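Local coordinates for protein alpha-Amylase (Thermotoga maritima, PDB 2B5D) that belongs to glycosyl hydrolase family 57, whose members are built around a barrel of parallel strands and helices with a helical region following it, at residues A[258-263]-A[292-297]; A[89-94]-A[268-273]; A[315-320]-A[364-369]. All coordinates share one frame; numbering follows the deposited sequence.

Contact 1. Residues A[258-263]-A[292-297]; sequences YREFYR and HRITSK
Ile294 N donates a 2.7 Å hydrogen bond to Tyr258 O. A second bond runs back the other way, from Glu260 N to His292 O at 2.8 Å. His292 O also receives a CA-H...O contact from Arg259 CA at 3.5 Å. Between the two bonds, Arg259 and Arg293 form a single beta bridge, with their CA atoms 4.1 Å apart. Neither loop goes on into a regular strand.

Glu260 sets its CB beside His292 O. Its CG is anti to the backbone N (chi1 172°), and a bend at chi2 swings the carboxylate round. OE2 then lies 3.6 Å from Ile294 CA and forms a salt bridge with Lys304. OE1 offers its anti lone pair to Tyr262 N at 3.2 Å, which helps fix the turn of the carboxylate. The apolar part is small: Tyr258 CB meets Ile294 CD1 at 4.0 Å.

Farther along, the guanidinium of Arg263 lies over one face of the His292 ring, off centre. Their planes differ by 42°, so this is a tilted overlap. Arg263 NH2 comes to 3.1 Å from His292 CE1, yet it makes no hydrogen bond with the ring nitrogen NE2. Arg263 NH2 instead forms a salt bridge with Asp268. One water joins the loops by contacting Glu260 O, Arg263 O and His292 N.

Segment 258-263 comes between strand 233-236 and helix 265-268, and segment 292-297 between helices 271-274 and 309-338. Ser296 and Lys297 pack on Met154 and Gln153 of a neighbouring subunit, while Tyr258 rests on Ala315 and Val316 of helix 309-338.

Contact 2. Residues A[89-94]-A[268-273]; sequences VERTKK and DREMEY
Helix 68-91 meets the start of helix 271-274 through Arg91, which lies against Arg269 and Tyr273. The two arginine side chains run antiparallel to each other, their guanidinium planes 32° apart. Arg269 NE sits over the centre of the Arg91 guanidinium, 3.6 Å from Arg91 CZ. In return, Arg91 CG lies over one face of the Arg269 guanidinium, toward its rim, 3.4 Å from Arg269 NH1. Arg91 NH1 and Arg269 NH2 are also 3.4 Å apart, but both are donors and no bond forms. The like charges are probably eased by Glu88 and Glu95, which form salt bridges with Arg269 NH1 and NH2.

Glu270 holds the N-cap position of helix 271-274. Its OE1 is 4.3 Å from Arg91 NH2, well out of the guanidinium plane, so only the charges interact. Tyr273, in the same short helix, brings CD2 to the edge of the Arg91 guanidinium, 3.4 Å from Arg91 NE. Ring and guanidinium planes stand 80° apart. With CG anti to the backbone N (chi1 169°), bends at chi2 and chi3 bring the Arg91 guanidinium between Arg269 and Tyr273. Thr92 CG2 meets the edge of the Arg269 guanidinium. Thr92 also packs on His100 and Ala103 of helix 97-119.

Contact 3. Residues A[315-320]-A[364-369]; sequences AVEEHA and LKRFFE
This is helix-helix packing with a salt bridge along one side, where Ala320 of helix 309-338 faces Arg366 of helix 360-373. The segment axes approach to 9.1 Å and cross at -44°. Between the helices, Ala320 CB touches Arg366 CB at 4.0 Å. Ala320 O lies at the edge of the Phe367 ring, in its plane, 3.9 Å from Phe367 CD1.

Arg366 grips Glu317 side-on. Its NE and NH1 each donate to Glu317 OE2 at 2.8 Å, and OE2 lies nearly in the guanidinium plane. OE2 uses its syn lone pair for NE and is met almost end-on by NH1. NE also makes a weak 3.5 Å bond to Glu317 OE1. Bends at chi2 and chi3 (-54° and -67°) curl the arginine to bring this edge round. Its NH2 donates to Glu369 OE1 at 2.6 Å, so both sides of the group are held. Arg321 is a second partner of Glu317 OE2.

Strand 343-349 and the short helix 352-356 lie between the two helices in the chain. Helix 360-373 continues the packing inward: Phe367 rests on Ile5 and Phe368 on Ile7 of strand 3-11, and Leu364 touches Met44 of helix 27-47.

Contact 1 touches both of the others. Its centre is 20 Å from that of contact 2, and the salt bridge from Arg263 NH2 to Asp268 OD1, 3.0 Å, joins them directly. Along the chain these two contacts cross, their segments alternating. Contact 3 comes later in the chain, its centre 19 Å from that of contact 1. There Tyr258 reaches helix 309-338, with its OH 3.3 Å from Val316 N. Contacts 2 and 3 do not meet: their nearest atoms are about 22 Å apart. Contact 1 thus lies between the others, touching 268-273 through Asp268 and 315-320 through Tyr258.

Contact 1. Residues A[258-263]-A[292-297]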
loop_
_atom_site.group_PDB
_atom_site.type_symbol
_atom_site.label_atom_id
_atom_site.label_comp_id
_atom_site.label_asym_id
_atom_site.label_seq_id
_atom_site.Cartn_x
_atom_site.Cartn_y
_atom_site.Cartn_z
ATOM N N TYR A 258 30.007 -17.367 14.596
ATOM C CA TYR A 258 30.137 -16.344 13.573
ATOM C C TYR A 258 29.262 -15.129 13.881
ATOM O O TYR A 258 28.231 -15.237 14.545
ATOM C CB TYR A 258 29.840 -16.914 12.182
ATOM C CG TYR A 258 30.956 -17.751 11.561
ATOM C CD1 TYR A 258 30.658 -18.917 10.884
ATOM C CD2 TYR A 258 32.291 -17.367 11.652
ATOM C CE1 TYR A 258 31.646 -19.684 10.313
ATOM C CE2 TYR A 258 33.301 -18.121 11.081
ATOM C CZ TYR A 258 32.977 -19.275 10.411
ATOM O OH TYR A 258 33.966 -20.047 9.828
ATOM N N ARG A 259 29.692 -13.976 13.381
ATOM C CA ARG A 259 29.019 -12.710 13.629
ATOM C C ARG A 259 27.613 -12.698 13.037
ATOM O O ARG A 259 27.410 -13.038 11.855
ATOM C CB ARG A 259 29.895 -11.591 13.085
ATOM C CG ARG A 259 29.561 -10.177 13.500
ATOM C CD ARG A 259 29.174 -9.490 12.233
ATOM N NE ARG A 259 29.849 -8.227 12.084
ATOM C CZ ARG A 259 29.805 -7.496 10.977
ATOM N NH1 ARG A 259 30.445 -6.339 10.916
ATOM N NH2 ARG A 259 29.121 -7.922 9.931
ATOM N N GLU A 260 26.650 -12.322 13.880
ATOM C CA GLU A 260 25.236 -12.226 13.531
ATOM C C GLU A 260 24.967 -10.982 12.688
ATOM O O GLU A 260 25.346 -9.873 13.067
ATOM C CB GLU A 260 24.402 -12.199 14.809
ATOM C CG GLU A 260 22.925 -11.913 14.609
ATOM C CD GLU A 260 22.226 -12.991 13.809
ATOM O OE1 GLU A 260 21.726 -12.679 12.711
ATOM O OE2 GLU A 260 22.193 -14.157 14.268
ATOM N N PHE A 261 24.309 -11.165 11.545
ATOM C CA PHE A 261 24.091 -10.070 10.605
ATOM C C PHE A 261 23.015 -9.108 11.110
ATOM O O PHE A 261 23.186 -7.885 11.053
ATOM C CB PHE A 261 23.732 -10.605 9.216
ATOM C CG PHE A 261 23.639 -9.533 8.162
ATOM C CD1 PHE A 261 24.779 -9.058 7.534
ATOM C CD2 PHE A 261 22.404 -8.996 7.803
ATOM C CE1 PHE A 261 24.693 -8.062 6.576
ATOM C CE2 PHE A 261 22.306 -8.004 6.849
ATOM C CZ PHE A 261 23.445 -7.536 6.229
ATOM N N TYR A 262 21.940 -9.681 11.641
ATOM C CA TYR A 262 20.722 -8.953 11.990
ATOM C C TYR A 262 20.666 -8.471 13.436
ATOM O O TYR A 262 19.589 -8.476 14.062
ATOM C CB TYR A 262 19.490 -9.812 11.671
ATOM C CG TYR A 262 19.376 -10.106 10.209
ATOM C CD1 TYR A 262 19.598 -11.396 9.722
ATOM C CD2 TYR A 262 19.114 -9.073 9.297
ATOM C CE1 TYR A 262 19.518 -11.664 8.361
ATOM C CE2 TYR A 262 19.031 -9.322 7.934
ATOM C CZ TYR A 262 19.227 -10.620 7.467
ATOM O OH TYR A 262 19.136 -10.873 6.108
ATOM N N ARG A 263 21.826 -8.083 13.958
ATOM C CA ARG A 263 21.921 -7.294 15.177
ATOM C C ARG A 263 22.933 -6.206 14.960
ATOM O O ARG A 263 24.081 -6.457 14.569
ATOM C CB ARG A 263 22.273 -8.140 16.397
ATOM C CG ARG A 263 21.099 -8.958 16.909
ATOM C CD ARG A 263 20.189 -8.124 17.784
ATOM N NE ARG A 263 20.002 -8.882 19.006
ATOM C CZ ARG A 263 20.386 -8.503 20.213
ATOM N NH1 ARG A 263 20.198 -9.337 21.234
ATOM N NH2 ARG A 263 20.932 -7.312 20.415
ATOM N N HIS A 292 27.014 -9.065 18.127
ATOM C CA HIS A 292 26.580 -10.412 18.497
ATOM C C HIS A 292 27.048 -11.487 17.524
ATOM O O HIS A 292 27.333 -11.206 16.344
ATOM C CB HIS A 292 25.069 -10.439 18.680
ATOM C CG HIS A 292 24.572 -9.415 19.669
ATOM N ND1 HIS A 292 24.527 -8.061 19.388
ATOM C CD2 HIS A 292 24.128 -9.549 20.942
ATOM C CE1 HIS A 292 24.047 -7.414 20.435
ATOM N NE2 HIS A 292 23.792 -8.295 21.388
ATOM N N ARG A 293 27.198 -12.698 18.057
ATOM C CA ARG A 293 27.432 -13.861 17.232
ATOM C C ARG A 293 26.095 -14.592 17.035
ATOM O O ARG A 293 25.149 -14.375 17.793
ATOM C CB ARG A 293 28.487 -14.780 17.862
ATOM C CG ARG A 293 28.202 -15.202 19.295
ATOM C CD ARG A 293 29.384 -15.951 19.896
ATOM N NE ARG A 293 29.004 -16.586 21.153
ATOM C CZ ARG A 293 28.530 -17.826 21.277
ATOM N NH1 ARG A 293 28.369 -18.609 20.216
ATOM N NH2 ARG A 293 28.195 -18.275 22.476
ATOM N N ILE A 294 26.033 -15.476 16.044
ATOM C CA ILE A 294 24.795 -16.195 15.740
ATOM C C ILE A 294 24.258 -16.957 16.966
ATOM O O ILE A 294 23.036 -17.048 17.137
ATOM C CB ILE A 294 24.948 -17.107 14.472
ATOM C CG1 ILE A 294 25.244 -16.255 13.231
ATOM C CG2 ILE A 294 23.707 -18.016 14.248
ATOM C CD1 ILE A 294 25.831 -17.012 12.076
ATOM N N THR A 295 25.168 -17.537 17.765
ATOM C CA THR A 295 24.881 -18.129 19.093
ATOM C C THR A 295 24.224 -19.515 19.087
ATOM O O THR A 295 24.655 -20.423 19.818
ATOM C CB THR A 295 24.018 -17.171 19.959
ATOM O OG1 THR A 295 24.688 -15.917 20.073
ATOM C CG2 THR A 295 23.774 -17.742 21.353
ATOM N N SER A 296 23.153 -19.679 18.297
ATOM C CA SER A 296 22.376 -20.910 18.337
ATOM C C SER A 296 21.279 -20.830 17.302
ATOM O O SER A 296 21.089 -19.794 16.694
ATOM C CB SER A 296 21.733 -21.083 19.710
ATOM O OG SER A 296 20.484 -20.403 19.754
ATOM N N LYS A 297 20.533 -21.914 17.145
ATOM C CA LYS A 297 19.418 -21.981 16.211
ATOM C C LYS A 297 18.141 -21.369 16.736
ATOM O O LYS A 297 17.067 -21.594 16.176
ATOM C CB LYS A 297 19.143 -23.437 15.828
ATOM C CG LYS A 297 20.253 -24.052 15.023
ATOM C CD LYS A 297 20.437 -23.358 13.677
ATOM C CE LYS A 297 21.393 -24.185 12.783
ATOM N NZ LYS A 297 21.341 -23.645 11.384
HETATM O O HOH W 1 25.624 -8.563 15.400
#

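Contact 2. Residues A[89-94]-A[268-273]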
loop_
_atom_site.group_PDB
_atom_site.type_symbol
_atom_site.label_atom_id
_atom_site.label_comp_id
_atom_site.label_asym_id
_atom_site.label_seq_id
_atom_site.Cartn_x
_atom_site.Cartn_y
_atom_site.Cartn_z
ATOM N N VAL A 89 33.645 3.351 21.070
ATOM C CA VAL A 89 34.738 2.891 21.932
ATOM C C VAL A 89 34.662 3.460 23.373
ATOM O O VAL A 89 35.040 2.771 24.323
ATOM C CB VAL A 89 36.159 3.048 21.290
ATOM C CG1 VAL A 89 36.416 4.457 20.858
ATOM C CG2 VAL A 89 37.251 2.612 22.275
ATOM N N GLU A 90 34.157 4.689 23.528
ATOM C CA GLU A 90 33.912 5.260 24.869
ATOM C C GLU A 90 32.646 4.719 25.538
ATOM O O GLU A 90 32.711 4.234 26.668
ATOM C CB GLU A 90 33.917 6.803 24.862
ATOM C CG GLU A 90 35.228 7.443 25.358
ATOM C CD GLU A 90 35.297 7.619 26.884
ATOM O OE1 GLU A 90 35.877 8.640 27.330
ATOM O OE2 GLU A 90 34.779 6.755 27.637
ATOM N N ARG A 91 31.512 4.788 24.839
ATOM C CA ARG A 91 30.231 4.279 25.346
ATOM C C ARG A 91 30.285 2.797 25.739
ATOM O O ARG A 91 29.486 2.347 26.558
ATOM C CB ARG A 91 29.109 4.551 24.323
ATOM C CG ARG A 91 27.735 3.862 24.573
ATOM C CD ARG A 91 26.740 4.717 25.380
ATOM N NE ARG A 91 25.415 4.831 24.734
ATOM C CZ ARG A 91 24.341 4.067 24.990
ATOM N NH1 ARG A 91 24.404 3.089 25.891
ATOM N NH2 ARG A 91 23.193 4.276 24.336
ATOM N N THR A 92 31.220 2.039 25.157
ATOM C CA THR A 92 31.327 0.598 25.453
ATOM C C THR A 92 32.205 0.261 26.657
ATOM O O THR A 92 32.078 -0.829 27.240
ATOM C CB THR A 92 31.809 -0.241 24.238
ATOM O OG1 THR A 92 33.040 0.286 23.730
ATOM C CG2 THR A 92 30.742 -0.280 23.138
ATOM N N LYS A 93 33.090 1.202 27.008
ATOM C CA LYS A 93 34.091 1.043 28.065
ATOM C C LYS A 93 33.590 0.379 29.363
ATOM O O LYS A 93 34.307 -0.426 29.964
ATOM C CB LYS A 93 34.711 2.402 28.379
ATOM C CG LYS A 93 36.164 2.354 28.847
ATOM C CD LYS A 93 36.800 3.751 28.800
ATOM C CE LYS A 93 36.933 4.309 27.371
ATOM N NZ LYS A 93 37.919 3.550 26.526
ATOM N N LYS A 94 32.368 0.706 29.787
ATOM C CA LYS A 94 31.832 0.109 31.013
ATOM C C LYS A 94 30.824 -1.036 30.760
ATOM O O LYS A 94 30.266 -1.610 31.712
ATOM C CB LYS A 94 31.263 1.194 31.945
ATOM C CG LYS A 94 31.597 0.961 33.445
ATOM C CD LYS A 94 30.956 2.023 34.381
ATOM C CE LYS A 94 31.804 3.321 34.477
ATOM N NZ LYS A 94 30.952 4.520 34.797
ATOM N N ASP A 268 19.523 -1.054 18.312
ATOM C CA ASP A 268 19.686 -1.277 19.746
ATOM C C ASP A 268 20.007 -0.017 20.527
ATOM O O ASP A 268 19.430 0.220 21.587
ATOM C CB ASP A 268 20.781 -2.314 20.002
ATOM C CG ASP A 268 20.437 -3.674 19.437
ATOM O OD1 ASP A 268 21.367 -4.506 19.303
ATOM O OD2 ASP A 268 19.243 -3.905 19.117
ATOM N N ARG A 269 20.943 0.774 20.021
ATOM C CA ARG A 269 21.354 1.983 20.721
ATOM C C ARG A 269 20.177 2.972 20.816
ATOM O O ARG A 269 19.303 3.008 19.940
ATOM C CB ARG A 269 22.549 2.627 20.022
ATOM C CG ARG A 269 23.562 3.225 20.955
ATOM C CD ARG A 269 24.806 2.359 21.100
ATOM N NE ARG A 269 24.876 1.689 22.393
ATOM C CZ ARG A 269 25.989 1.225 22.962
ATOM N NH1 ARG A 269 27.175 1.340 22.375
ATOM N NH2 ARG A 269 25.911 0.644 24.150
ATOM N N GLU A 270 20.158 3.761 21.891
ATOM C CA GLU A 270 19.083 4.736 22.134
ATOM C C GLU A 270 19.016 5.791 21.040
ATOM O O GLU A 270 20.041 6.246 20.541
ATOM C CB GLU A 270 19.234 5.391 23.506
ATOM C CG GLU A 270 19.308 4.391 24.658
ATOM C CD GLU A 270 18.950 5.025 25.994
ATOM O OE1 GLU A 270 19.791 4.995 26.925
ATOM O OE2 GLU A 270 17.829 5.567 26.106
ATOM N N MET A 271 17.784 6.159 20.694
ATOM C CA MET A 271 17.466 7.041 19.569
ATOM C C MET A 271 18.238 8.374 19.510
ATOM O O MET A 271 18.669 8.800 18.424
ATOM C CB MET A 271 15.954 7.294 19.516
ATOM C CG MET A 271 15.507 8.220 18.384
ATOM S SD MET A 271 16.097 7.675 16.765
ATOM C CE MET A 271 15.009 6.267 16.474
ATOM N N GLU A 272 18.399 9.030 20.662
ATOM C CA GLU A 272 19.094 10.322 20.701
ATOM C C GLU A 272 20.583 10.150 20.440
ATOM O O GLU A 272 21.219 11.001 19.809
ATOM C CB GLU A 272 18.852 11.071 22.016
ATOM C CG GLU A 272 18.796 12.601 21.812
ATOM C CD GLU A 272 18.759 13.388 23.113
ATOM O OE1 GLU A 272 19.200 12.846 24.151
ATOM O OE2 GLU A 272 18.291 14.551 23.088
ATOM N N TYR A 273 21.120 9.032 20.925
ATOM C CA TYR A 273 22.499 8.636 20.667
ATOM C C TYR A 273 22.755 8.412 19.169
ATOM O O TYR A 273 23.751 8.894 18.613
ATOM C CB TYR A 273 22.815 7.358 21.449
ATOM C CG TYR A 273 24.223 6.856 21.256
ATOM C CD1 TYR A 273 24.591 6.160 20.094
ATOM C CD2 TYR A 273 25.194 7.074 22.227
ATOM C CE1 TYR A 273 25.891 5.703 19.909
ATOM C CE2 TYR A 273 26.493 6.615 22.052
ATOM C CZ TYR A 273 26.832 5.931 20.894
ATOM O OH TYR A 273 28.115 5.481 20.730
#

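Contact 3. Residues A[315-320]-A[364-369]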
loop_
_atom_site.group_PDB
_atom_site.type_symbol
_atom_site.label_atom_id
_atom_site.label_comp_id
_atom_site.label_asym_id
_atom_site.label_seq_id
_atom_site.Cartn_x
_atom_site.Cartn_y
_atom_site.Cartn_z
ATOM N N ALA A 315 36.684 -21.106 14.229
ATOM C CA ALA A 315 35.703 -21.569 13.240
ATOM C C ALA A 315 36.217 -21.468 11.796
ATOM O O ALA A 315 36.092 -22.441 11.074
ATOM C CB ALA A 315 34.380 -20.822 13.395
ATOM N N VAL A 316 36.823 -20.348 11.369
ATOM C CA VAL A 316 37.247 -20.284 9.955
ATOM C C VAL A 316 38.348 -21.307 9.695
ATOM O O VAL A 316 38.378 -21.944 8.626
ATOM C CB VAL A 316 37.557 -18.835 9.327
ATOM C CG1 VAL A 316 37.030 -17.688 10.163
ATOM C CG2 VAL A 316 39.041 -18.605 8.962
ATOM N N GLU A 317 39.221 -21.490 10.688
ATOM C CA GLU A 317 40.323 -22.449 10.592
ATOM C C GLU A 317 39.800 -23.884 10.392
ATOM O O GLU A 317 40.280 -24.610 9.544
ATOM C CB GLU A 317 41.240 -22.333 11.814
ATOM C CG GLU A 317 42.678 -22.702 11.508
ATOM C CD GLU A 317 43.378 -21.673 10.630
ATOM O OE1 GLU A 317 43.269 -20.463 10.922
ATOM O OE2 GLU A 317 44.039 -22.070 9.644
ATOM N N GLU A 318 38.780 -24.255 11.145
ATOM C CA GLU A 318 38.112 -25.536 10.985
ATOM C C GLU A 318 37.392 -25.712 9.660
ATOM O O GLU A 318 37.460 -26.776 9.046
ATOM C CB GLU A 318 37.039 -25.700 12.039
ATOM C CG GLU A 318 37.548 -25.902 13.444
ATOM C CD GLU A 318 36.399 -25.946 14.429
ATOM O OE1 GLU A 318 36.635 -25.642 15.626
ATOM O OE2 GLU A 318 35.260 -26.286 13.986
ATOM N N HIS A 319 36.626 -24.693 9.281
ATOM C CA HIS A 319 35.830 -24.731 8.068
ATOM C C HIS A 319 36.730 -24.790 6.840
ATOM O O HIS A 319 36.475 -25.559 5.925
ATOM C CB HIS A 319 34.863 -23.530 8.003
ATOM C CG HIS A 319 33.826 -23.543 9.081
ATOM N ND1 HIS A 319 33.431 -24.700 9.719
ATOM C CD2 HIS A 319 33.108 -22.544 9.644
ATOM C CE1 HIS A 319 32.495 -24.416 10.608
ATOM N NE2 HIS A 319 32.294 -23.112 10.592
ATOM N N ALA A 320 37.788 -23.984 6.842
ATOM C CA ALA A 320 38.707 -23.940 5.727
ATOM C C ALA A 320 39.425 -25.298 5.525
ATOM O O ALA A 320 39.759 -25.676 4.400
ATOM C CB ALA A 320 39.689 -22.803 5.902
ATOM N N LEU A 364 38.323 -17.232 2.792
ATOM C CA LEU A 364 38.942 -17.261 1.496
ATOM C C LEU A 364 40.457 -17.271 1.556
ATOM O O LEU A 364 41.126 -17.972 0.763
ATOM C CB LEU A 364 38.439 -16.121 0.607
ATOM C CG LEU A 364 37.627 -16.674 -0.565
ATOM C CD1 LEU A 364 38.554 -17.468 -1.460
ATOM C CD2 LEU A 364 36.444 -17.588 -0.141
ATOM N N LYS A 365 40.995 -16.507 2.502
ATOM C CA LYS A 365 42.440 -16.350 2.606
ATOM C C LYS A 365 43.067 -17.626 3.167
ATOM O O LYS A 365 44.109 -18.073 2.708
ATOM C CB LYS A 365 42.793 -15.158 3.489
ATOM C CG LYS A 365 44.292 -14.842 3.520
ATOM C CD LYS A 365 44.645 -14.231 4.858
ATOM C CE LYS A 365 46.035 -13.637 4.835
ATOM N NZ LYS A 365 46.334 -13.116 6.189
ATOM N N ARG A 366 42.411 -18.217 4.150
ATOM C CA ARG A 366 42.921 -19.415 4.755
ATOM C C ARG A 366 42.816 -20.579 3.802
ATOM O O ARG A 366 43.706 -21.418 3.780
ATOM C CB ARG A 366 42.253 -19.700 6.116
ATOM C CG ARG A 366 42.803 -18.774 7.218
ATOM C CD ARG A 366 44.374 -18.812 7.346
ATOM N NE ARG A 366 44.810 -20.133 7.816
ATOM C CZ ARG A 366 45.790 -20.851 7.280
ATOM N NH1 ARG A 366 46.077 -22.042 7.789
ATOM N NH2 ARG A 366 46.495 -20.378 6.252
ATOM N N PHE A 367 41.738 -20.620 3.019
ATOM C CA PHE A 367 41.549 -21.693 2.049
ATOM C C PHE A 367 42.591 -21.596 0.956
ATOM O O PHE A 367 43.106 -22.608 0.531
ATOM C CB PHE A 367 40.143 -21.687 1.469
ATOM C CG PHE A 367 39.901 -22.757 0.453
ATOM C CD1 PHE A 367 39.691 -24.067 0.850
ATOM C CD2 PHE A 367 39.839 -22.443 -0.914
ATOM C CE1 PHE A 367 39.443 -25.089 -0.103
ATOM C CE2 PHE A 367 39.589 -23.440 -1.874
ATOM C CZ PHE A 367 39.398 -24.777 -1.472
ATOM N N PHE A 368 42.918 -20.385 0.517
ATOM C CA PHE A 368 43.956 -20.224 -0.494
ATOM C C PHE A 368 45.295 -20.714 0.026
ATOM O O PHE A 368 45.980 -21.478 -0.661
ATOM C CB PHE A 368 44.070 -18.781 -0.987
ATOM C CG PHE A 368 42.946 -18.350 -1.893
ATOM C CD1 PHE A 368 42.035 -19.279 -2.408
ATOM C CD2 PHE A 368 42.820 -17.015 -2.267
ATOM C CE1 PHE A 368 41.023 -18.883 -3.253
ATOM C CE2 PHE A 368 41.808 -16.608 -3.129
ATOM C CZ PHE A 368 40.912 -17.540 -3.622
ATOM N N GLU A 369 45.649 -20.303 1.240
ATOM C CA GLU A 369 46.941 -20.669 1.825
ATOM C C GLU A 369 47.063 -22.177 2.005
ATOM O O GLU A 369 48.122 -22.752 1.772
ATOM C CB GLU A 369 47.202 -19.912 3.138
ATOM C CG GLU A 369 47.379 -18.413 2.937
ATOM C CD GLU A 369 47.470 -17.601 4.232
ATOM O OE1 GLU A 369 46.924 -18.019 5.300
ATOM O OE2 GLU A 369 48.113 -16.522 4.173
#